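Local coordinates for uncharacterized protein (Pyrobaculum aerophilum, PDB 2ZYZ), which probably serves as the structural subunit of a splicing endonuclease and may bind nucleic acid, at residues C[41-44]-C[45-49]. Sequence-based numbering, arbitrary orientation.
Sequences EQLD and DKIFI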
ATOM      1  N   GLU C  41      22.425 -24.585   6.956  1.00 30.10           N
ATOM      2  CA  GLU C  41      21.930 -25.509   5.964  1.00 31.65           C
ATOM      3  C   GLU C  41      21.102 -24.802   4.890  1.00 31.71           C
ATOM      4  O   GLU C  41      20.280 -23.975   5.186  1.00 29.96           O
ATOM      5  CB  GLU C  41      21.129 -26.619   6.617  1.00 31.65           C
ATOM      6  CG  GLU C  41      20.968 -27.808   5.742  1.00 36.02           C
ATOM      7  CD  GLU C  41      19.880 -28.708   6.196  1.00 40.69           C
ATOM      8  OE1 GLU C  41      19.220 -28.375   7.162  1.00 42.41           O
ATOM      9  OE2 GLU C  41      19.672 -29.747   5.587  1.00 43.00           O
ATOM     10  N   GLN C  42      21.332 -25.155   3.641  1.00 32.02           N
ATOM     11  CA  GLN C  42      20.461 -24.706   2.589  1.00 33.59           C
ATOM     12  C   GLN C  42      19.420 -25.722   2.313  1.00 34.51           C
ATOM     13  O   GLN C  42      19.751 -26.835   2.005  1.00 35.21           O
ATOM     14  CB  GLN C  42      21.255 -24.369   1.345  1.00 34.15           C
ATOM     15  CG  GLN C  42      20.464 -23.696   0.279  1.00 36.36           C
ATOM     16  CD  GLN C  42      20.514 -22.209   0.432  1.00 39.56           C
ATOM     17  OE1 GLN C  42      21.492 -21.717   0.903  1.00 41.82           O
ATOM     18  NE2 GLN C  42      19.483 -21.496  -0.000  1.00 38.11           N
ATOM     19  N   LEU C  43      18.150 -25.352   2.473  1.00 34.32           N
ATOM     20  CA  LEU C  43      17.034 -26.264   2.370  1.00 35.71           C
ATOM     21  C   LEU C  43      16.449 -26.302   0.992  1.00 36.76           C
ATOM     22  O   LEU C  43      15.817 -27.236   0.598  1.00 36.92           O
ATOM     23  CB  LEU C  43      15.918 -25.960   3.361  1.00 35.47           C
ATOM     24  CG  LEU C  43      16.343 -25.985   4.806  1.00 35.37           C
ATOM     25  CD1 LEU C  43      15.213 -25.793   5.700  1.00 34.13           C
ATOM     26  CD2 LEU C  43      16.939 -27.308   5.098  1.00 36.36           C
ATOM     27  N   ASP C  44      16.716 -25.274   0.229  1.00 38.21           N
ATOM     28  CA  ASP C  44      15.961 -25.039  -0.993  1.00 39.20           C
ATOM     29  C   ASP C  44      16.418 -23.837  -1.725  1.00 39.04           C
ATOM     30  O   ASP C  44      17.243 -23.065  -1.257  1.00 39.44           O
ATOM     31  CB  ASP C  44      14.489 -24.877  -0.696  1.00 40.10           C
ATOM     32  CG  ASP C  44      13.626 -25.698  -1.577  1.00 43.18           C
ATOM     33  OD1 ASP C  44      14.066 -26.151  -2.653  1.00 47.02           O
ATOM     34  OD2 ASP C  44      12.474 -25.897  -1.188  1.00 46.20           O
ATOM     35  N   ASP C  45      15.887 -23.689  -2.913  1.00 38.39           N
ATOM     36  CA  ASP C  45      15.860 -22.399  -3.482  1.00 37.69           C
ATOM     37  C   ASP C  45      15.296 -21.448  -2.458  1.00 35.59           C
ATOM     38  O   ASP C  45      14.171 -21.539  -2.096  1.00 36.16           O
ATOM     39  CB  ASP C  45      14.940 -22.345  -4.677  1.00 38.96           C
ATOM     40  CG  ASP C  45      15.588 -21.732  -5.847  1.00 41.67           C
ATOM     41  OD1 ASP C  45      16.201 -22.505  -6.587  1.00 45.83           O
ATOM     42  OD2 ASP C  45      15.490 -20.513  -6.048  1.00 43.99           O
ATOM     43  N   LYS C  46      16.103 -20.538  -1.998  1.00 32.65           N
ATOM     44  CA  LYS C  46      15.599 -19.385  -1.291  1.00 30.09           C
ATOM     45  C   LYS C  46      15.259 -19.598   0.163  1.00 28.11           C
ATOM     46  O   LYS C  46      14.889 -18.676   0.836  1.00 26.02           O
ATOM     47  CB  LYS C  46      14.456 -18.751  -2.027  1.00 30.12           C
ATOM     48  CG  LYS C  46      14.967 -17.897  -3.089  1.00 32.30           C
ATOM     49  CD  LYS C  46      13.910 -17.348  -3.926  1.00 37.03           C
ATOM     50  CE  LYS C  46      12.824 -18.347  -4.289  1.00 37.14           C
ATOM     51  NZ  LYS C  46      11.796 -17.618  -5.079  1.00 38.97           N
ATOM     52  N   ILE C  47      15.410 -20.825   0.623  1.00 25.97           N
ATOM     53  CA  ILE C  47      15.206 -21.165   2.017  1.00 23.24           C
ATOM     54  C   ILE C  47      16.469 -21.728   2.666  1.00 22.86           C
ATOM     55  O   ILE C  47      17.053 -22.600   2.155  1.00 21.86           O
ATOM     56  CB  ILE C  47      14.071 -22.145   2.183  1.00 23.98           C
ATOM     57  CG1 ILE C  47      12.801 -21.622   1.532  1.00 21.94           C
ATOM     58  CG2 ILE C  47      13.857 -22.425   3.584  1.00 23.85           C
ATOM     59  CD1 ILE C  47      11.726 -22.528   1.515  1.00 23.58           C
ATOM     60  N   PHE C  48      16.860 -21.170   3.787  1.00 20.27           N
ATOM     61  CA  PHE C  48      18.035 -21.639   4.480  1.00 20.16           C
ATOM     62  C   PHE C  48      17.942 -21.397   5.971  1.00 21.11           C
ATOM     63  O   PHE C  48      17.130 -20.671   6.379  1.00 19.67           O
ATOM     64  CB  PHE C  48      19.324 -21.067   3.940  1.00 20.93           C
ATOM     65  CG  PHE C  48      19.428 -19.593   4.042  1.00 20.68           C
ATOM     66  CD1 PHE C  48      20.048 -19.002   5.101  1.00 19.17           C
ATOM     67  CD2 PHE C  48      18.924 -18.778   3.058  1.00 21.48           C
ATOM     68  CE1 PHE C  48      20.157 -17.695   5.173  1.00 20.00           C
ATOM     69  CE2 PHE C  48      19.059 -17.453   3.163  1.00 20.61           C
ATOM     70  CZ  PHE C  48      19.662 -16.919   4.249  1.00 20.39           C
ATOM     71  N   ILE C  49      18.789 -22.062   6.739  1.00 21.50           N
ATOM     72  CA  ILE C  49      18.894 -21.846   8.165  1.00 20.74           C
ATOM     73  C   ILE C  49      20.201 -21.166   8.439  1.00 20.99           C
ATOM     74  O   ILE C  49      21.194 -21.581   7.931  1.00 20.50           O
ATOM     75  CB  ILE C  49      18.876 -23.177   8.930  1.00 21.35           C
ATOM     76  CG1 ILE C  49      17.610 -23.927   8.610  1.00 20.03           C
ATOM     77  CG2 ILE C  49      18.975 -22.948  10.444  1.00 22.34           C
ATOM     78  CD1 ILE C  49      17.544 -25.277   9.077  1.00 24.89           C
TER
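Ile-49 N gives Glu-41 O a nearly straight hydrogen bond of 2.9 Å, and a long, weak bond from Glu-41 N to Ile-49 O completes the pair. Towards the turn, Ile-47 O accepts Leu-43 N at 3.0 Å and a weak, bent bond from Asp-44 N. The Gln-42 side chain folds back along its own strand: with CG anti to the backbone N (chi1 -171°) and the chain bent at the next bond, NE2 donates a straight hydrogen bond of 3.0 Å to Asp-44 O, which lies in the plane of the Gln-42 amide. That oxygen also receives a weak bond from Ile-47 N, closing a type II turn with Asp-45 and Lys-46 at its corners. Strands 38-44 and 47-51 thus form a beta hairpin at the sheet's edge within this chain; Leu-43 and Asp-44 have the backbone shape of a classic bulge, though its second bond is weak. Gln-42 OE1 lies 3.8 Å from Phe-48 CB, its amide plane turned 37° from the ring; Phe-48 packs on Phe-29 and Leu-32 of helix 23-34. Leu-43 CB lies 4.1 Å from Ile-47 CG2. Leu-43 CD1 meets Ile-49 CD1, and Leu-43 and Ile-47 rest against Leu-57. Glu-41 runs extended alongside Ile-49.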